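Local structure of hypothetical protein (Corynebacterium diphtheriae, 2HRX) at residues 75-80 and 132-137; 89-94 and 113-118; 156-161 and 179-184. The protein is of unknown function but belongs to the YqgE/AlgH (UPF0301) family, with a fold built round a mixed beta-sheet. One frame throughout, in Å; residues are numbered along the deposited sequence.

Contact 1: 75-80 and 132-137; sequences QALYIG and MRLFAG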
loop_
_atom_site.group_PDB
_atom_site.type_symbol
_atom_site.label_atom_id
_atom_site.label_comp_id
_atom_site.label_asym_id
_atom_site.label_seq_id
_atom_site.Cartn_x
_atom_site.Cartn_y
_atom_site.Cartn_z
ATOM N N GLN A 75 7.292 4.547 -13.706
ATOM C CA GLN A 75 8.346 3.609 -13.330
ATOM C C GLN A 75 9.369 4.229 -12.386
ATOM O O GLN A 75 10.562 4.290 -12.684
ATOM C CB GLN A 75 9.023 3.064 -14.591
ATOM C CG GLN A 75 8.042 2.338 -15.501
ATOM C CD GLN A 75 8.662 1.877 -16.797
ATOM O OE1 GLN A 75 9.260 2.669 -17.526
ATOM N NE2 GLN A 75 8.516 0.591 -17.103
ATOM N N ALA A 76 8.881 4.684 -11.235
ATOM C CA ALA A 76 9.722 5.298 -10.217
ATOM C C ALA A 76 9.487 4.592 -8.888
ATOM O O ALA A 76 8.442 3.982 -8.684
ATOM C CB ALA A 76 9.376 6.765 -10.076
ATOM N N LEU A 77 10.460 4.666 -7.989
ATOM C CA LEU A 77 10.295 4.054 -6.676
ATOM C C LEU A 77 9.322 4.913 -5.889
ATOM O O LEU A 77 9.362 6.138 -5.976
ATOM C CB LEU A 77 11.626 4.001 -5.925
ATOM C CG LEU A 77 12.475 2.726 -5.949
ATOM C CD1 LEU A 77 12.540 2.130 -7.336
ATOM C CD2 LEU A 77 13.865 3.068 -5.445
ATOM N N TYR A 78 8.435 4.269 -5.141
ATOM C CA TYR A 78 7.490 4.984 -4.303
ATOM C C TYR A 78 8.043 4.883 -2.883
ATOM O O TYR A 78 8.710 3.908 -2.548
ATOM C CB TYR A 78 6.103 4.347 -4.393
ATOM C CG TYR A 78 5.300 4.839 -5.574
ATOM C CD1 TYR A 78 5.770 4.685 -6.874
ATOM C CD2 TYR A 78 4.091 5.500 -5.389
ATOM C CE1 TYR A 78 5.050 5.190 -7.971
ATOM C CE2 TYR A 78 3.365 6.003 -6.475
ATOM C CZ TYR A 78 3.856 5.843 -7.762
ATOM O OH TYR A 78 3.152 6.346 -8.836
ATOM N N ILE A 79 7.801 5.901 -2.063
ATOM C CA ILE A 79 8.292 5.896 -0.688
ATOM C C ILE A 79 7.314 5.098 0.167
ATOM O O ILE A 79 6.233 5.579 0.505
ATOM C CB ILE A 79 8.409 7.340 -0.139
ATOM C CG1 ILE A 79 9.303 8.165 -1.067
ATOM C CG2 ILE A 79 8.985 7.329 1.278
ATOM C CD1 ILE A 79 9.421 9.635 -0.673
ATOM N N GLY A 80 7.702 3.875 0.512
ATOM C CA GLY A 80 6.839 3.017 1.308
ATOM C C GLY A 80 6.734 3.394 2.774
ATOM O O GLY A 80 5.715 3.130 3.411
HETATM N N MSE A 132 2.707 -3.933 -11.440
HETATM C CA MSE A 132 3.631 -4.013 -10.317
HETATM C C MSE A 132 4.222 -2.649 -9.977
HETATM O O MSE A 132 4.456 -1.821 -10.858
HETATM C CB MSE A 132 4.764 -4.986 -10.647
HETATM C CG MSE A 132 5.662 -5.282 -9.478
HETATM SE SE MSE A 132 7.136 -6.395 -10.014
HETATM C CE MSE A 132 8.468 -5.001 -10.202
ATOM N N ARG A 133 4.473 -2.431 -8.692
ATOM C CA ARG A 133 5.045 -1.175 -8.228
ATOM C C ARG A 133 6.099 -1.456 -7.168
ATOM O O ARG A 133 5.943 -2.366 -6.349
ATOM C CB ARG A 133 3.941 -0.278 -7.669
ATOM C CG ARG A 133 4.403 1.098 -7.223
ATOM C CD ARG A 133 3.286 2.118 -7.427
ATOM N NE ARG A 133 3.074 2.399 -8.846
ATOM C CZ ARG A 133 2.071 3.129 -9.322
ATOM N NH1 ARG A 133 1.183 3.656 -8.490
ATOM N NH2 ARG A 133 1.951 3.329 -10.629
ATOM N N LEU A 134 7.176 -0.677 -7.190
ATOM C CA LEU A 134 8.267 -0.852 -6.236
ATOM C C LEU A 134 8.244 0.201 -5.131
ATOM O O LEU A 134 8.060 1.389 -5.395
ATOM C CB LEU A 134 9.612 -0.808 -6.961
ATOM C CG LEU A 134 9.885 -1.888 -8.012
ATOM C CD1 LEU A 134 11.323 -1.751 -8.509
ATOM C CD2 LEU A 134 9.677 -3.270 -7.409
ATOM N N PHE A 135 8.464 -0.253 -3.899
ATOM C CA PHE A 135 8.446 0.608 -2.717
ATOM C C PHE A 135 9.743 0.573 -1.919
ATOM O O PHE A 135 10.175 -0.488 -1.459
ATOM C CB PHE A 135 7.302 0.182 -1.796
ATOM C CG PHE A 135 5.964 0.228 -2.452
ATOM C CD1 PHE A 135 5.223 1.405 -2.466
ATOM C CD2 PHE A 135 5.471 -0.888 -3.128
ATOM C CE1 PHE A 135 4.015 1.474 -3.147
ATOM C CE2 PHE A 135 4.262 -0.829 -3.811
ATOM C CZ PHE A 135 3.535 0.349 -3.825
ATOM N N ALA A 136 10.347 1.742 -1.745
ATOM C CA ALA A 136 11.573 1.868 -0.972
ATOM C C ALA A 136 11.148 2.299 0.433
ATOM O O ALA A 136 10.450 3.300 0.590
ATOM C CB ALA A 136 12.477 2.929 -1.600
ATOM N N GLY A 137 11.570 1.548 1.448
ATOM C CA GLY A 137 11.201 1.880 2.812
ATOM C C GLY A 137 9.829 1.337 3.170
ATOM O O GLY A 137 9.052 0.964 2.290
HETATM O O HOH W 1 7.606 1.329 -9.165
#
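Arg133 lays its guanidinium flat on the ring of Tyr78, the two planes only 5° apart and their centres 4.3 Å from each other, a flat stack of guanidinium on ring, displaced toward the hydroxyl end. Further back along the same arginine, CD lies over the centre of that face, 3.5 Å from the Tyr78 ring centroid, a CH-pi contact almost on the ring normal. With chi1 at -177°, CG of Arg133 points directly away from the backbone N, and bends at chi2 and chi3 carry the chain over the ring. NH1 of Arg133 is near the Tyr78 hydroxyl but badly angled for a bond to it; NH1 instead donates to Ala167 O, which helps fix how the guanidinium is turned. On the same side of the sheet, CB of Tyr78 rests 3.6 Å from CD1 of Phe135.

Beneath these side chains the backbones run as parallel strands. Tyr78 bridges two residues of the partner strand, its N donating to Leu134 O at 2.9 Å and its O accepting from Ala136 N at 2.8 Å; Gly80 N then bonds to Ala136 O. Where the strands diverge before Tyr78, a water replaces the direct link, donating a hydrogen bond to Ala76 O and accepting one from Leu134 N. The other sheet face carries Ala136, whose CB meets CD2 of Leu77 at 4.1 Å.

Strand 76-79 also bonds through its backbone to Ser54, Ser56 and Val58, and Arg55 of strand 55-56 touches Tyr78. On its far side, strand 129-141 pairs antiparallel with strand 87-94, where Val89 and Val91 pack against Phe135.

Contact 2: 89-94 and 113-118; sequences VGVGVT and LVMVNL
Met115, a selenomethionine, curls its chain back over the neighbouring strand so that its methyl CE lies between the side chains of Val89 and Val91, 3.3 Å from CG2 of each. These carbon contacts are tighter than usual van der Waals packing, and the exact place of CE is therefore somewhat doubtful. The setting is an antiparallel pair of strands, 89-94 and 113-116, within the mixed sheet of the AlgH-like fold. Bends at chi2 (61°) and chi3 bring the methyl across, the Met115 and Val89 side chains crossing at about a right angle.

Gly92 and Val114 form a hydrogen-bonded pair, Gly92 N to Val114 O at 2.9 Å and Val114 N to Gly92 O at 3.0 Å, while Val91 faces Met115 as a non-hydrogen-bonded pair. Val116 N also donates to Gly90 O, at 2.8 Å. Gly90 and Gly92 have no side chain on the face that carries Val114 and Val116, so Val116 CG2 comes to 4.0 Å from Gly92 N. Leu118 reaches back to the 89-90 end of the segment, its CD1 3.9 Å from Gly90 N. Helix 162-165 covers the face bearing Val91, Val93 and Leu113. At the opposite end, the Thr94 and Val114 side chains cross almost perpendicularly, Thr94 CG2 meeting Val114 CG1 at 3.5 Å.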
loop_
_atom_site.group_PDB
_atom_site.type_symbol
_atom_site.label_atom_id
_atom_site.label_comp_id
_atom_site.label_asym_id
_atom_site.label_seq_id
_atom_site.Cartn_x
_atom_site.Cartn_y
_atom_site.Cartn_z
ATOM N N VAL A 89 10.791 -3.262 -2.011
ATOM C CA VAL A 89 9.881 -4.390 -2.086
ATOM C C VAL A 89 8.890 -4.177 -3.232
ATOM O O VAL A 89 8.518 -3.044 -3.546
ATOM C CB VAL A 89 9.129 -4.575 -0.749
ATOM C CG1 VAL A 89 7.909 -3.678 -0.683
ATOM C CG2 VAL A 89 8.764 -6.022 -0.572
ATOM N N GLY A 90 8.473 -5.263 -3.868
ATOM C CA GLY A 90 7.544 -5.129 -4.971
ATOM C C GLY A 90 6.175 -5.724 -4.715
ATOM O O GLY A 90 6.059 -6.812 -4.156
ATOM N N VAL A 91 5.134 -4.995 -5.106
ATOM C CA VAL A 91 3.766 -5.473 -4.947
ATOM C C VAL A 91 3.200 -5.602 -6.350
ATOM O O VAL A 91 3.274 -4.666 -7.139
ATOM C CB VAL A 91 2.878 -4.479 -4.164
ATOM C CG1 VAL A 91 1.475 -5.057 -4.011
ATOM C CG2 VAL A 91 3.484 -4.185 -2.801
ATOM N N GLY A 92 2.641 -6.763 -6.663
ATOM C CA GLY A 92 2.096 -6.953 -7.985
ATOM C C GLY A 92 0.640 -7.351 -7.964
ATOM O O GLY A 92 0.050 -7.557 -6.900
ATOM N N VAL A 93 0.058 -7.432 -9.154
ATOM C CA VAL A 93 -1.327 -7.831 -9.324
ATOM C C VAL A 93 -1.248 -9.065 -10.212
ATOM O O VAL A 93 -0.807 -8.981 -11.359
ATOM C CB VAL A 93 -2.142 -6.739 -10.042
ATOM C CG1 VAL A 93 -3.587 -7.186 -10.188
ATOM C CG2 VAL A 93 -2.058 -5.430 -9.265
ATOM N N THR A 94 -1.672 -10.209 -9.687
ATOM C CA THR A 94 -1.596 -11.440 -10.459
ATOM C C THR A 94 -2.397 -11.379 -11.748
ATOM O O THR A 94 -3.466 -10.765 -11.807
ATOM C CB THR A 94 -2.078 -12.647 -9.647
ATOM O OG1 THR A 94 -3.423 -12.422 -9.215
ATOM C CG2 THR A 94 -1.175 -12.866 -8.441
ATOM N N LEU A 113 -3.511 -9.284 -5.043
ATOM C CA LEU A 113 -2.327 -8.571 -4.592
ATOM C C LEU A 113 -1.287 -9.548 -4.081
ATOM O O LEU A 113 -1.601 -10.452 -3.305
ATOM C CB LEU A 113 -2.705 -7.581 -3.493
ATOM C CG LEU A 113 -3.727 -6.527 -3.925
ATOM C CD1 LEU A 113 -4.006 -5.585 -2.766
ATOM C CD2 LEU A 113 -3.193 -5.764 -5.130
ATOM N N VAL A 114 -0.044 -9.360 -4.510
ATOM C CA VAL A 114 1.034 -10.245 -4.097
ATOM C C VAL A 114 2.336 -9.502 -3.863
ATOM O O VAL A 114 2.515 -8.371 -4.312
ATOM C CB VAL A 114 1.332 -11.324 -5.167
ATOM C CG1 VAL A 114 0.193 -12.322 -5.260
ATOM C CG2 VAL A 114 1.555 -10.651 -6.516
HETATM N N MSE A 115 3.238 -10.171 -3.157
HETATM C CA MSE A 115 4.563 -9.660 -2.877
HETATM C C MSE A 115 5.415 -10.357 -3.933
HETATM O O MSE A 115 5.252 -11.562 -4.161
HETATM C CB MSE A 115 5.013 -10.105 -1.487
HETATM C CG MSE A 115 5.637 -9.023 -0.645
HETATM SE SE MSE A 115 4.382 -7.604 -0.332
HETATM C CE MSE A 115 5.462 -6.128 -0.946
ATOM N N VAL A 116 6.298 -9.612 -4.591
ATOM C CA VAL A 116 7.156 -10.202 -5.615
ATOM C C VAL A 116 8.592 -10.337 -5.126
ATOM O O VAL A 116 9.181 -9.374 -4.644
ATOM C CB VAL A 116 7.158 -9.347 -6.914
ATOM C CG1 VAL A 116 8.021 -10.020 -7.981
ATOM C CG2 VAL A 116 5.739 -9.161 -7.420
ATOM N N ASN A 117 9.153 -11.537 -5.236
ATOM C CA ASN A 117 10.538 -11.762 -4.826
ATOM C C ASN A 117 11.422 -11.095 -5.876
ATOM O O ASN A 117 11.605 -11.632 -6.971
ATOM C CB ASN A 117 10.831 -13.269 -4.761
ATOM C CG ASN A 117 12.265 -13.579 -4.352
ATOM O OD1 ASN A 117 12.660 -14.742 -4.285
ATOM N ND2 ASN A 117 13.048 -12.543 -4.077
ATOM N N LEU A 118 11.963 -9.925 -5.550
ATOM C CA LEU A 118 12.803 -9.190 -6.493
ATOM C C LEU A 118 14.118 -9.890 -6.840
ATOM O O LEU A 118 14.923 -9.372 -7.615
ATOM C CB LEU A 118 13.064 -7.777 -5.964
ATOM C CG LEU A 118 11.789 -6.940 -5.791
ATOM C CD1 LEU A 118 12.137 -5.584 -5.207
ATOM C CD2 LEU A 118 11.079 -6.782 -7.134
#

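Contact 3: 156-161 and 179-184; sequences FVAPAL and RRQPMP
The guanidinium of Arg180 has Leu161 over one face, with CD1 of Leu161 3.7 Å from NE of Arg180, and the carbonyl O of Pro159 at its edge. That oxygen takes a hydrogen bond from NH2 of Arg180 at 3.2 Å; the donor lies in the carbonyl plane and the acceptor only 4° out of the guanidinium plane. The Phe156 ring is likewise met at its edge, where OE1 of Gln181 lies in plane 3.2 Å from CE2, with ring and amide planes 57° apart.

These contacts join strand 155-159 of the sheet, and the turn leaving it, to the loop that follows helix 173-179. Ala158 lies along the strand between Phe156 and Pro159, and its methyl is 3.5 Å from the same Gln181 OE1. A bend at chi2 (-51°) folds the Gln181 chain so that its amide comes against the strand.

One water knits the polar ends together: it donates to Pro159 O and accepts from Arg180 NE and from Gln181 NE2. Gln181 NE2 also bonds to Val177 O in helix 173-179. Arg180 NH2 makes a salt bridge to Asp164 OD2, which also accepts from the backbone N of Leu161.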
loop_
_atom_site.group_PDB
_atom_site.type_symbol
_atom_site.label_atom_id
_atom_site.label_comp_id
_atom_site.label_asym_id
_atom_site.label_seq_id
_atom_site.Cartn_x
_atom_site.Cartn_y
_atom_site.Cartn_z
ATOM N N PHE A 156 -8.281 4.505 9.104
ATOM C CA PHE A 156 -9.508 3.855 8.680
ATOM C C PHE A 156 -9.068 2.637 7.879
ATOM O O PHE A 156 -8.367 2.770 6.873
ATOM C CB PHE A 156 -10.361 4.750 7.791
ATOM C CG PHE A 156 -11.608 4.074 7.321
ATOM C CD1 PHE A 156 -12.627 3.771 8.224
ATOM C CD2 PHE A 156 -11.742 3.672 5.994
ATOM C CE1 PHE A 156 -13.764 3.073 7.810
ATOM C CE2 PHE A 156 -12.878 2.972 5.572
ATOM C CZ PHE A 156 -13.887 2.675 6.485
ATOM N N VAL A 157 -9.473 1.454 8.326
ATOM C CA VAL A 157 -9.104 0.216 7.652
ATOM C C VAL A 157 -10.092 -0.091 6.539
ATOM O O VAL A 157 -11.302 -0.183 6.776
ATOM C CB VAL A 157 -9.070 -0.975 8.651
ATOM C CG1 VAL A 157 -8.614 -2.249 7.939
ATOM C CG2 VAL A 157 -8.126 -0.658 9.815
ATOM N N ALA A 158 -9.577 -0.249 5.325
ATOM C CA ALA A 158 -10.426 -0.551 4.183
ATOM C C ALA A 158 -9.690 -1.472 3.225
ATOM O O ALA A 158 -8.457 -1.502 3.203
ATOM C CB ALA A 158 -10.825 0.731 3.467
ATOM N N PRO A 159 -10.435 -2.237 2.416
ATOM C CA PRO A 159 -9.766 -3.135 1.476
ATOM C C PRO A 159 -9.062 -2.362 0.371
ATOM O O PRO A 159 -9.493 -1.276 -0.010
ATOM C CB PRO A 159 -10.908 -3.996 0.947
ATOM C CG PRO A 159 -12.068 -3.061 0.974
ATOM C CD PRO A 159 -11.900 -2.364 2.317
ATOM N N ALA A 160 -7.963 -2.916 -0.123
ATOM C CA ALA A 160 -7.230 -2.270 -1.196
ATOM C C ALA A 160 -7.683 -2.854 -2.522
ATOM O O ALA A 160 -8.194 -3.977 -2.582
ATOM C CB ALA A 160 -5.741 -2.481 -1.020
ATOM N N LEU A 161 -7.515 -2.072 -3.579
ATOM C CA LEU A 161 -7.875 -2.506 -4.914
ATOM C C LEU A 161 -6.598 -2.502 -5.732
ATOM O O LEU A 161 -5.676 -1.733 -5.452
ATOM C CB LEU A 161 -8.889 -1.542 -5.537
ATOM C CG LEU A 161 -10.286 -1.425 -4.922
ATOM C CD1 LEU A 161 -11.067 -0.346 -5.660
ATOM C CD2 LEU A 161 -11.008 -2.759 -5.015
ATOM N N ARG A 179 -12.720 8.783 -1.428
ATOM C CA ARG A 179 -13.963 8.952 -2.180
ATOM C C ARG A 179 -14.758 7.670 -2.394
ATOM O O ARG A 179 -15.964 7.728 -2.637
ATOM C CB ARG A 179 -13.686 9.610 -3.533
ATOM C CG ARG A 179 -13.316 11.077 -3.418
ATOM C CD ARG A 179 -12.850 11.665 -4.743
ATOM N NE ARG A 179 -12.271 12.983 -4.506
ATOM C CZ ARG A 179 -10.975 13.264 -4.578
ATOM N NH1 ARG A 179 -10.096 12.325 -4.900
ATOM N NH2 ARG A 179 -10.555 14.488 -4.289
ATOM N N ARG A 180 -14.107 6.512 -2.309
ATOM C CA ARG A 180 -14.836 5.270 -2.503
ATOM C C ARG A 180 -15.321 4.664 -1.189
ATOM O O ARG A 180 -15.855 3.559 -1.172
ATOM C CB ARG A 180 -13.993 4.244 -3.287
ATOM C CG ARG A 180 -12.829 3.601 -2.538
ATOM C CD ARG A 180 -12.350 2.361 -3.299
ATOM N NE ARG A 180 -11.308 1.619 -2.588
ATOM C CZ ARG A 180 -10.004 1.773 -2.798
ATOM N NH1 ARG A 180 -9.572 2.643 -3.704
ATOM N NH2 ARG A 180 -9.128 1.061 -2.096
ATOM N N GLN A 181 -15.144 5.389 -0.086
ATOM C CA GLN A 181 -15.594 4.889 1.210
ATOM C C GLN A 181 -16.986 5.446 1.525
ATOM O O GLN A 181 -17.446 6.391 0.889
ATOM C CB GLN A 181 -14.615 5.293 2.320
ATOM C CG GLN A 181 -13.175 4.850 2.103
ATOM C CD GLN A 181 -13.048 3.376 1.788
ATOM O OE1 GLN A 181 -13.632 2.531 2.462
ATOM N NE2 GLN A 181 -12.268 3.061 0.767
ATOM N N PRO A 182 -17.677 4.863 2.513
ATOM C CA PRO A 182 -19.013 5.359 2.851
ATOM C C PRO A 182 -18.995 6.809 3.320
ATOM O O PRO A 182 -17.968 7.308 3.779
ATOM C CB PRO A 182 -19.463 4.407 3.957
ATOM C CG PRO A 182 -18.737 3.132 3.621
ATOM C CD PRO A 182 -17.363 3.640 3.271
HETATM N N MSE A 183 -20.130 7.489 3.194
HETATM C CA MSE A 183 -20.228 8.872 3.645
HETATM C C MSE A 183 -20.002 8.861 5.152
HETATM O O MSE A 183 -20.302 7.873 5.822
HETATM C CB MSE A 183 -21.613 9.441 3.331
HETATM C CG MSE A 183 -21.832 9.801 1.874
HETATM SE SE MSE A 183 -20.789 11.331 1.348
HETATM C CE MSE A 183 -21.897 12.730 2.091
ATOM N N PRO A 184 -19.482 9.962 5.710
ATOM C CA PRO A 184 -19.093 11.211 5.043
ATOM C C PRO A 184 -17.612 11.340 4.656
ATOM O O PRO A 184 -17.136 12.448 4.408
ATOM C CB PRO A 184 -19.480 12.256 6.071
ATOM C CG PRO A 184 -19.040 11.584 7.340
ATOM C CD PRO A 184 -19.550 10.159 7.170
HETATM O O HOH W 2 -11.808 0.311 -0.104
#

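In the fold
From the N terminus, strand 19-23 comes first and later pairs with strand 155-159 of contact 3. The chain then enters contact 1 at 75-80 and closes it only at 132-137. Contact 2, between 89-94 and 113-118, is nested inside that loop. The two touch because strand 87-94 pairs with strand 129-141: Phe135 N probably bonds to Val89 O at 2.8 Å, and Arg133 N to Val91 O. Contact 3 follows in series, closing a largely helical loop on the opposite side of the chain's centre from contacts 1 and 2. Its centre is about 22 Å from each of theirs, yet Ala160 packs against Leu113 of contact 2. All three contacts reach the same mixed sheet.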